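Local coordinates for mitochondrial antiviral signaling protein (MAVS) (Equus caballus, PDB 4O9L) that probably relays antiviral innate immune signals at mitochondria by assembling into prion-like filaments through its caspase recruitment domain, at residues I25-L28 with R29-Y33; E50-G53 with N54-L58; G70-H73 with S74-A78. The protein carries 1 engineered substitution. One frame throughout, in Å; residues are numbered along the deposited sequence.

Interaction 1 of 3, residues I25-L28 with R29-Y33. Engineered in segment 29-33: Arg-29 (natural residue Glu).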
loop_
_atom_site.group_PDB
_atom_site.type_symbol
_atom_site.label_atom_id
_atom_site.label_comp_id
_atom_site.label_asym_id
_atom_site.label_seq_id
_atom_site.Cartn_x
_atom_site.Cartn_y
_atom_site.Cartn_z
ATOM N N ILE A 25 6.753 1.030 -7.132
ATOM C CA ILE A 25 5.669 0.059 -7.049
ATOM C C ILE A 25 4.920 0.164 -8.374
ATOM O O ILE A 25 4.691 1.271 -8.870
ATOM C CB ILE A 25 4.713 0.395 -5.880
ATOM C CG1 ILE A 25 5.457 0.271 -4.546
ATOM C CG2 ILE A 25 3.457 -0.497 -5.899
ATOM C CD1 ILE A 25 4.619 0.665 -3.338
ATOM N N HIS A 26 4.583 -0.973 -8.975
ATOM C CA HIS A 26 3.699 -0.972 -10.130
ATOM C C HIS A 26 2.324 -1.386 -9.626
ATOM O O HIS A 26 2.144 -2.524 -9.186
ATOM C CB HIS A 26 4.179 -1.956 -11.194
ATOM C CG HIS A 26 3.327 -1.976 -12.426
ATOM N ND1 HIS A 26 3.291 -3.050 -13.293
ATOM C CD2 HIS A 26 2.480 -1.050 -12.942
ATOM C CE1 HIS A 26 2.459 -2.785 -14.285
ATOM N NE2 HIS A 26 1.951 -1.579 -14.093
ATOM N N VAL A 27 1.364 -0.471 -9.681
ATOM C CA VAL A 27 0.054 -0.712 -9.070
ATOM C C VAL A 27 -0.603 -2.007 -9.540
ATOM O O VAL A 27 -1.081 -2.813 -8.728
ATOM C CB VAL A 27 -0.905 0.484 -9.290
ATOM C CG1 VAL A 27 -2.356 0.106 -8.922
ATOM C CG2 VAL A 27 -0.444 1.674 -8.475
ATOM N N LEU A 28 -0.607 -2.232 -10.847
ATOM C CA LEU A 28 -1.315 -3.382 -11.393
ATOM C C LEU A 28 -0.715 -4.689 -10.898
ATOM O O LEU A 28 -1.434 -5.645 -10.623
ATOM C CB LEU A 28 -1.333 -3.335 -12.921
ATOM C CG LEU A 28 -2.301 -2.341 -13.564
ATOM C CD1 LEU A 28 -2.465 -2.698 -15.054
ATOM C CD2 LEU A 28 -3.655 -2.329 -12.852
ATOM N N ARG A 29 0.606 -4.720 -10.767
ATOM C CA ARG A 29 1.290 -5.908 -10.285
ATOM C C ARG A 29 1.047 -6.172 -8.804
ATOM O O ARG A 29 0.921 -7.322 -8.399
ATOM C CB ARG A 29 2.796 -5.804 -10.543
ATOM C CG ARG A 29 3.564 -7.006 -10.053
ATOM C CD ARG A 29 5.046 -6.916 -10.378
ATOM N NE ARG A 29 5.724 -8.141 -9.974
ATOM C CZ ARG A 29 7.041 -8.279 -9.914
ATOM N NH1 ARG A 29 7.565 -9.440 -9.529
ATOM N NH2 ARG A 29 7.823 -7.254 -10.233
ATOM N N ILE A 30 0.969 -5.121 -7.995
ATOM C CA ILE A 30 0.855 -5.318 -6.551
ATOM C C ILE A 30 -0.569 -5.648 -6.083
ATOM O O ILE A 30 -0.731 -6.397 -5.114
ATOM C CB ILE A 30 1.449 -4.142 -5.729
ATOM C CG1 ILE A 30 1.751 -4.606 -4.286
ATOM C CG2 ILE A 30 0.502 -2.933 -5.750
ATOM C CD1 ILE A 30 2.600 -3.625 -3.444
ATOM N N LEU A 31 -1.579 -5.113 -6.781
ATOM C CA LEU A 31 -2.991 -5.262 -6.383
ATOM C C LEU A 31 -3.449 -6.687 -5.983
ATOM O O LEU A 31 -4.048 -6.853 -4.919
ATOM C CB LEU A 31 -3.941 -4.685 -7.448
ATOM C CG LEU A 31 -4.097 -3.169 -7.555
ATOM C CD1 LEU A 31 -5.014 -2.800 -8.725
ATOM C CD2 LEU A 31 -4.650 -2.586 -6.257
ATOM N N PRO A 32 -3.174 -7.711 -6.824
ATOM C CA PRO A 32 -3.707 -9.034 -6.477
ATOM C C PRO A 32 -3.081 -9.617 -5.208
ATOM O O PRO A 32 -3.642 -10.565 -4.647
ATOM C CB PRO A 32 -3.322 -9.904 -7.686
ATOM C CG PRO A 32 -2.933 -8.947 -8.770
ATOM C CD PRO A 32 -2.387 -7.758 -8.072
ATOM N N TYR A 33 -1.939 -9.088 -4.772
ATOM C CA TYR A 33 -1.286 -9.603 -3.567
ATOM C C TYR A 33 -1.836 -9.007 -2.272
ATOM O O TYR A 33 -1.632 -9.564 -1.192
ATOM C CB TYR A 33 0.231 -9.376 -3.634
ATOM C CG TYR A 33 0.925 -10.197 -4.690
ATOM C CD1 TYR A 33 1.148 -11.560 -4.501
ATOM C CD2 TYR A 33 1.350 -9.618 -5.879
ATOM C CE1 TYR A 33 1.785 -12.326 -5.476
ATOM C CE2 TYR A 33 1.993 -10.373 -6.855
ATOM C CZ TYR A 33 2.200 -11.723 -6.646
ATOM O OH TYR A 33 2.831 -12.473 -7.605
#
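Val-27 and Leu-31 meet one turn apart on the short helix 27-30 and the 3-10 turn that follows it. Val-27 CG1 packs on Leu-31 CD1 at 3.9 Å. Val-27 CG1 lies anti to the backbone N (chi1 168°), and this turns it down the helix toward Leu-31. The backbone ties the same pair, with Leu-31 N giving a hydrogen bond to Val-27 O at 3.1 Å. Leu-31 CG also rests against that oxygen, 3.3 Å from Val-27 O. Ile-30 adds the second buried contact. Its CG2 lies 3.8 Å from CG2 of Ile-25, and the two side chains meet at a slant. Ile-30 N donates to His-26 O at 3.1 Å, which closes the first turn after the N-cap residue His-26. A weak bond runs from Ile-30 N to Val-27 O as well. Further along, Pro-32 has no N-H to offer, and its CD sits 3.4 Å from Leu-28 O.

The other side is looser, and His-26 and Arg-29 are exposed to solvent there. Their side chains cross at about a right angle, and the nearest side-chain atoms are His-26 ND1 and Arg-29 CB at 3.9 Å. The imidazole and guanidinium planes are 67° apart and do not stack. Arg-29 is an engineered residue, Glu in the natural sequence. Its extended chain leads away to a salt bridge with Glu-83. His-26 NE2 is hydrogen-bonded to Tyr-49 OH.

The packed side lies between two neighbouring helices: helix 39-66 meets Val-27 through Tyr-49 and Leu-31 through Arg-46, while helix 71-81 covers Ile-25 and Ile-30.

Interaction 2 of 3, residues E50-G53 with N54-L58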
loop_
_atom_site.group_PDB
_atom_site.type_symbol
_atom_site.label_atom_id
_atom_site.label_comp_id
_atom_site.label_asym_id
_atom_site.label_seq_id
_atom_site.Cartn_x
_atom_site.Cartn_y
_atom_site.Cartn_z
ATOM N N GLU A 50 -6.248 2.551 -14.982
ATOM C CA GLU A 50 -6.387 2.713 -16.426
ATOM C C GLU A 50 -6.541 4.185 -16.805
ATOM O O GLU A 50 -5.932 4.656 -17.769
ATOM C CB GLU A 50 -7.573 1.905 -16.959
ATOM C CG GLU A 50 -7.789 2.076 -18.463
ATOM C CD GLU A 50 -8.945 1.243 -18.989
ATOM O OE1 GLU A 50 -9.000 0.037 -18.677
ATOM O OE2 GLU A 50 -9.802 1.792 -19.714
ATOM N N ARG A 51 -7.329 4.909 -16.012
ATOM C CA ARG A 51 -7.644 6.304 -16.292
ATOM C C ARG A 51 -6.543 7.286 -15.867
ATOM O O ARG A 51 -6.169 8.186 -16.632
ATOM C CB ARG A 51 -8.983 6.682 -15.630
ATOM C CG ARG A 51 -9.424 8.112 -15.911
ATOM C CD ARG A 51 -10.900 8.336 -15.573
ATOM N NE ARG A 51 -11.309 9.689 -15.939
ATOM C CZ ARG A 51 -12.555 10.056 -16.206
ATOM N NH1 ARG A 51 -13.536 9.164 -16.143
ATOM N NH2 ARG A 51 -12.816 11.321 -16.525
ATOM N N TRP A 52 -6.030 7.113 -14.646
ATOM C CA TRP A 52 -5.116 8.098 -14.046
ATOM C C TRP A 52 -3.644 7.695 -14.055
ATOM O O TRP A 52 -2.764 8.538 -13.860
ATOM C CB TRP A 52 -5.552 8.470 -12.617
ATOM C CG TRP A 52 -6.760 9.380 -12.580
ATOM C CD1 TRP A 52 -6.771 10.736 -12.727
ATOM C CD2 TRP A 52 -8.127 8.983 -12.394
ATOM N NE1 TRP A 52 -8.061 11.214 -12.634
ATOM C CE2 TRP A 52 -8.912 10.160 -12.429
ATOM C CE3 TRP A 52 -8.761 7.754 -12.196
ATOM C CZ2 TRP A 52 -10.299 10.137 -12.273
ATOM C CZ3 TRP A 52 -10.138 7.730 -12.038
ATOM C CH2 TRP A 52 -10.893 8.920 -12.074
ATOM N N GLY A 53 -3.356 6.421 -14.282
ATOM C CA GLY A 53 -1.968 6.010 -14.367
ATOM C C GLY A 53 -1.386 5.665 -13.008
ATOM O O GLY A 53 -2.050 5.806 -11.974
ATOM N N ASN A 54 -0.133 5.221 -13.006
ATOM C CA ASN A 54 0.468 4.648 -11.806
ATOM C C ASN A 54 0.598 5.625 -10.638
ATOM O O ASN A 54 0.212 5.322 -9.504
ATOM C CB ASN A 54 1.845 4.055 -12.135
ATOM C CG ASN A 54 2.306 3.058 -11.090
ATOM O OD1 ASN A 54 1.778 1.939 -11.017
ATOM N ND2 ASN A 54 3.292 3.456 -10.268
ATOM N N GLN A 55 1.139 6.804 -10.924
ATOM C CA GLN A 55 1.501 7.747 -9.877
ATOM C C GLN A 55 0.286 8.218 -9.063
ATOM O O GLN A 55 0.302 8.149 -7.836
ATOM C CB GLN A 55 2.272 8.921 -10.489
ATOM C CG GLN A 55 2.613 10.043 -9.529
ATOM C CD GLN A 55 3.278 11.214 -10.236
ATOM O OE1 GLN A 55 2.607 12.039 -10.864
ATOM N NE2 GLN A 55 4.602 11.286 -10.144
ATOM N N ASP A 56 -0.775 8.668 -9.733
ATOM C CA ASP A 56 -1.971 9.104 -9.014
ATOM C C ASP A 56 -2.714 7.943 -8.357
ATOM O O ASP A 56 -3.263 8.097 -7.261
ATOM C CB ASP A 56 -2.912 9.905 -9.921
ATOM C CG ASP A 56 -2.384 11.301 -10.224
ATOM O OD1 ASP A 56 -1.710 11.888 -9.352
ATOM O OD2 ASP A 56 -2.648 11.815 -11.333
ATOM N N THR A 57 -2.718 6.784 -9.015
ATOM C CA THR A 57 -3.398 5.599 -8.479
ATOM C C THR A 57 -2.671 5.048 -7.252
ATOM O O THR A 57 -3.285 4.492 -6.337
ATOM C CB THR A 57 -3.555 4.513 -9.564
ATOM O OG1 THR A 57 -4.172 5.110 -10.711
ATOM C CG2 THR A 57 -4.434 3.368 -9.073
ATOM N N LEU A 58 -1.359 5.230 -7.220
ATOM C CA LEU A 58 -0.590 4.826 -6.062
ATOM C C LEU A 58 -1.011 5.642 -4.832
ATOM O O LEU A 58 -1.121 5.099 -3.727
ATOM C CB LEU A 58 0.905 4.971 -6.352
ATOM C CG LEU A 58 1.847 4.368 -5.317
ATOM C CD1 LEU A 58 1.592 2.873 -5.171
ATOM C CD2 LEU A 58 3.299 4.641 -5.718
HETATM O O HOH W 1 -0.473 8.953 -12.581
#
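Thr-57 turns its hydroxyl back onto the carbonyl of Gly-53, one turn earlier in helix 39-66. OG1 lies beside its own backbone N and anti to the carbonyl carbon (chi1 -52°). This rotamer lets OG1 donate to Gly-53 O at 2.6 Å while Thr-57 N donates to the same oxygen at 3.2 Å. Two donors thus grip one acceptor, and both are tilted from the carbonyl plane, the hydroxyl by 29°.

Trp-52 and Asp-56 touch mainly through their first carbons, CB to CB at 4.0 Å. Each has CG anti to its carbonyl carbon, and the indole then leads away from the later turn. The direct backbone bond is missing here. A water bridges instead, donating to Trp-52 O at 2.7 Å and accepting from Asp-56 N at 2.9 Å.

The backbone of Gly-53 (phi 87°, psi 177°) departs from helical geometry. Helix 39-66 kinks here, and N of Asn-54 and Gln-55 has no bond to the turn before. The Asn-54 amide turns out to segment 25-28. The kinked helix belongs to the death-fold helical bundle of a caspase recruitment domain.

Interaction 3 of 3, residues G70-H73 with S74-A78; sequences GWVH and SLIGA
Trp-71 and Leu-75 lie side by side and point the same way, one turn apart at the start of helix 71-81. Leu-75 CD2 comes to the edge of the indole, near the ring plane, 4.1 Å from Trp-71 CZ3. The ring is placed there by a chi1 of 68°, which sets Trp-71 CG between the backbone N and the carbonyl carbon. In that position the indole folds over the next residue. Val-72 CG2 sits 3.4 Å above the ring plane, over its centre. Trp-71 therefore has a methyl group over one face and another at its rim.

Val-72 and Ile-76 form a second pair with the same heading. Here the other branch of the valine is used, with Val-72 CG1 3.9 Å from Ile-76 CD1. Ile-76 CD1 also lies 3.5 Å from Val-72 O. His-73 stands on the exposed side. Its ring meets Tyr-95 edge to face, and its NE2 is hydrogen-bonded to Tyr-95 OH.

Four successive backbone bonds keep these rows in step. Ser-74 N donates to Gly-70 O, the carbonyl of the N-cap residue, at 3.1 Å and 168°. Leu-75 N to Trp-71 O is shorter, at 2.8 Å. Ile-76 N to Val-72 O and Gly-77 N to His-73 O continue the series.

On helix 6-17, Trp-71 packs on Phe-12 and Ile-15, and Leu-75 on Ile-15; Leu-75 also touches Ile-30. Val-72 and Ile-76 pack on helix 85-96, Ile-76 at Val-91 and Ala-92. This is a regular alpha-helical N-terminus, starting from a glycine N-cap, built into the helical bundle of a caspase recruitment domain of the death-fold clan.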
loop_
_atom_site.group_PDB
_atom_site.type_symbol
_atom_site.label_atom_id
_atom_site.label_comp_id
_atom_site.label_asym_id
_atom_site.label_seq_id
_atom_site.Cartn_x
_atom_site.Cartn_y
_atom_site.Cartn_z
ATOM N N GLY A 70 -5.565 -4.600 8.760
ATOM C CA GLY A 70 -4.249 -5.203 8.620
ATOM C C GLY A 70 -3.477 -4.856 7.359
ATOM O O GLY A 70 -2.637 -5.640 6.903
ATOM N N TRP A 71 -3.754 -3.677 6.804
ATOM C CA TRP A 71 -3.148 -3.256 5.546
ATOM C C TRP A 71 -1.629 -3.186 5.600
ATOM O O TRP A 71 -0.968 -3.409 4.587
ATOM C CB TRP A 71 -3.699 -1.897 5.104
ATOM C CG TRP A 71 -3.298 -0.746 5.990
ATOM C CD1 TRP A 71 -3.972 -0.283 7.085
ATOM C CD2 TRP A 71 -2.157 0.115 5.825
ATOM N NE1 TRP A 71 -3.312 0.805 7.624
ATOM C CE2 TRP A 71 -2.197 1.067 6.873
ATOM C CE3 TRP A 71 -1.095 0.158 4.913
ATOM C CZ2 TRP A 71 -1.223 2.056 7.020
ATOM C CZ3 TRP A 71 -0.127 1.142 5.057
ATOM C CH2 TRP A 71 -0.199 2.078 6.101
ATOM N N VAL A 72 -1.066 -2.864 6.765
ATOM C CA VAL A 72 0.390 -2.756 6.854
ATOM C C VAL A 72 1.059 -4.096 6.519
ATOM O O VAL A 72 1.984 -4.162 5.720
ATOM C CB VAL A 72 0.855 -2.231 8.227
ATOM C CG1 VAL A 72 2.373 -2.307 8.337
ATOM C CG2 VAL A 72 0.381 -0.792 8.435
ATOM N N HIS A 73 0.561 -5.170 7.114
ATOM C CA HIS A 73 1.151 -6.490 6.899
ATOM C C HIS A 73 0.803 -7.054 5.527
ATOM O O HIS A 73 1.607 -7.765 4.907
ATOM C CB HIS A 73 0.753 -7.408 8.064
ATOM C CG HIS A 73 1.013 -6.774 9.381
ATOM N ND1 HIS A 73 2.290 -6.616 9.895
ATOM C CD2 HIS A 73 0.191 -6.154 10.273
ATOM C CE1 HIS A 73 2.238 -5.970 11.039
ATOM N NE2 HIS A 73 0.962 -5.678 11.291
ATOM N N SER A 74 -0.384 -6.716 5.041
ATOM C CA SER A 74 -0.738 -7.024 3.661
ATOM C C SER A 74 0.273 -6.371 2.713
ATOM O O SER A 74 0.827 -7.033 1.833
ATOM C CB SER A 74 -2.161 -6.533 3.357
ATOM O OG SER A 74 -2.594 -6.994 2.085
ATOM N N LEU A 75 0.528 -5.075 2.905
ATOM C CA LEU A 75 1.479 -4.347 2.059
ATOM C C LEU A 75 2.894 -4.912 2.128
ATOM O O LEU A 75 3.555 -5.064 1.104
ATOM C CB LEU A 75 1.505 -2.873 2.436
ATOM C CG LEU A 75 2.508 -1.959 1.729
ATOM C CD1 LEU A 75 2.243 -1.928 0.223
ATOM C CD2 LEU A 75 2.395 -0.547 2.341
ATOM N N ILE A 76 3.356 -5.213 3.335
ATOM C CA ILE A 76 4.687 -5.782 3.515
ATOM C C ILE A 76 4.804 -7.080 2.725
ATOM O O ILE A 76 5.762 -7.259 1.962
ATOM C CB ILE A 76 5.006 -6.025 5.009
ATOM C CG1 ILE A 76 5.253 -4.683 5.706
ATOM C CG2 ILE A 76 6.225 -6.961 5.178
ATOM C CD1 ILE A 76 5.151 -4.743 7.202
ATOM N N GLY A 77 3.830 -7.975 2.889
ATOM C CA GLY A 77 3.833 -9.230 2.140
ATOM C C GLY A 77 3.823 -9.017 0.632
ATOM O O GLY A 77 4.529 -9.699 -0.128
ATOM N N ALA A 78 3.016 -8.060 0.190
ATOM C CA ALA A 78 2.860 -7.791 -1.230
ATOM C C ALA A 78 4.125 -7.170 -1.821
ATOM O O ALA A 78 4.499 -7.468 -2.967
ATOM C CB ALA A 78 1.651 -6.893 -1.473
#

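Overall arrangement
Interaction 1 touches both of the others. Toward interaction 2, Asn-54 holds the loop at Ile-25 and the first residue of helix 27-30. OD1 of Asn-54 accepts a hydrogen bond from Val-27 N at 2.8 Å, and its ND2 donates one to Ile-25 O at 2.9 Å. Toward interaction 3 the contact is mainly apolar. Ala-78 CB lies 3.6 Å from Ile-30 CG1 and equally far from Tyr-33 CB. The centre of interaction 1 is about 12 Å from each of the other centres. Interactions 2 and 3 do not touch. Their centres are about 20 Å apart, on opposite sides of the chain's centre. All three belong to one caspase recruitment domain.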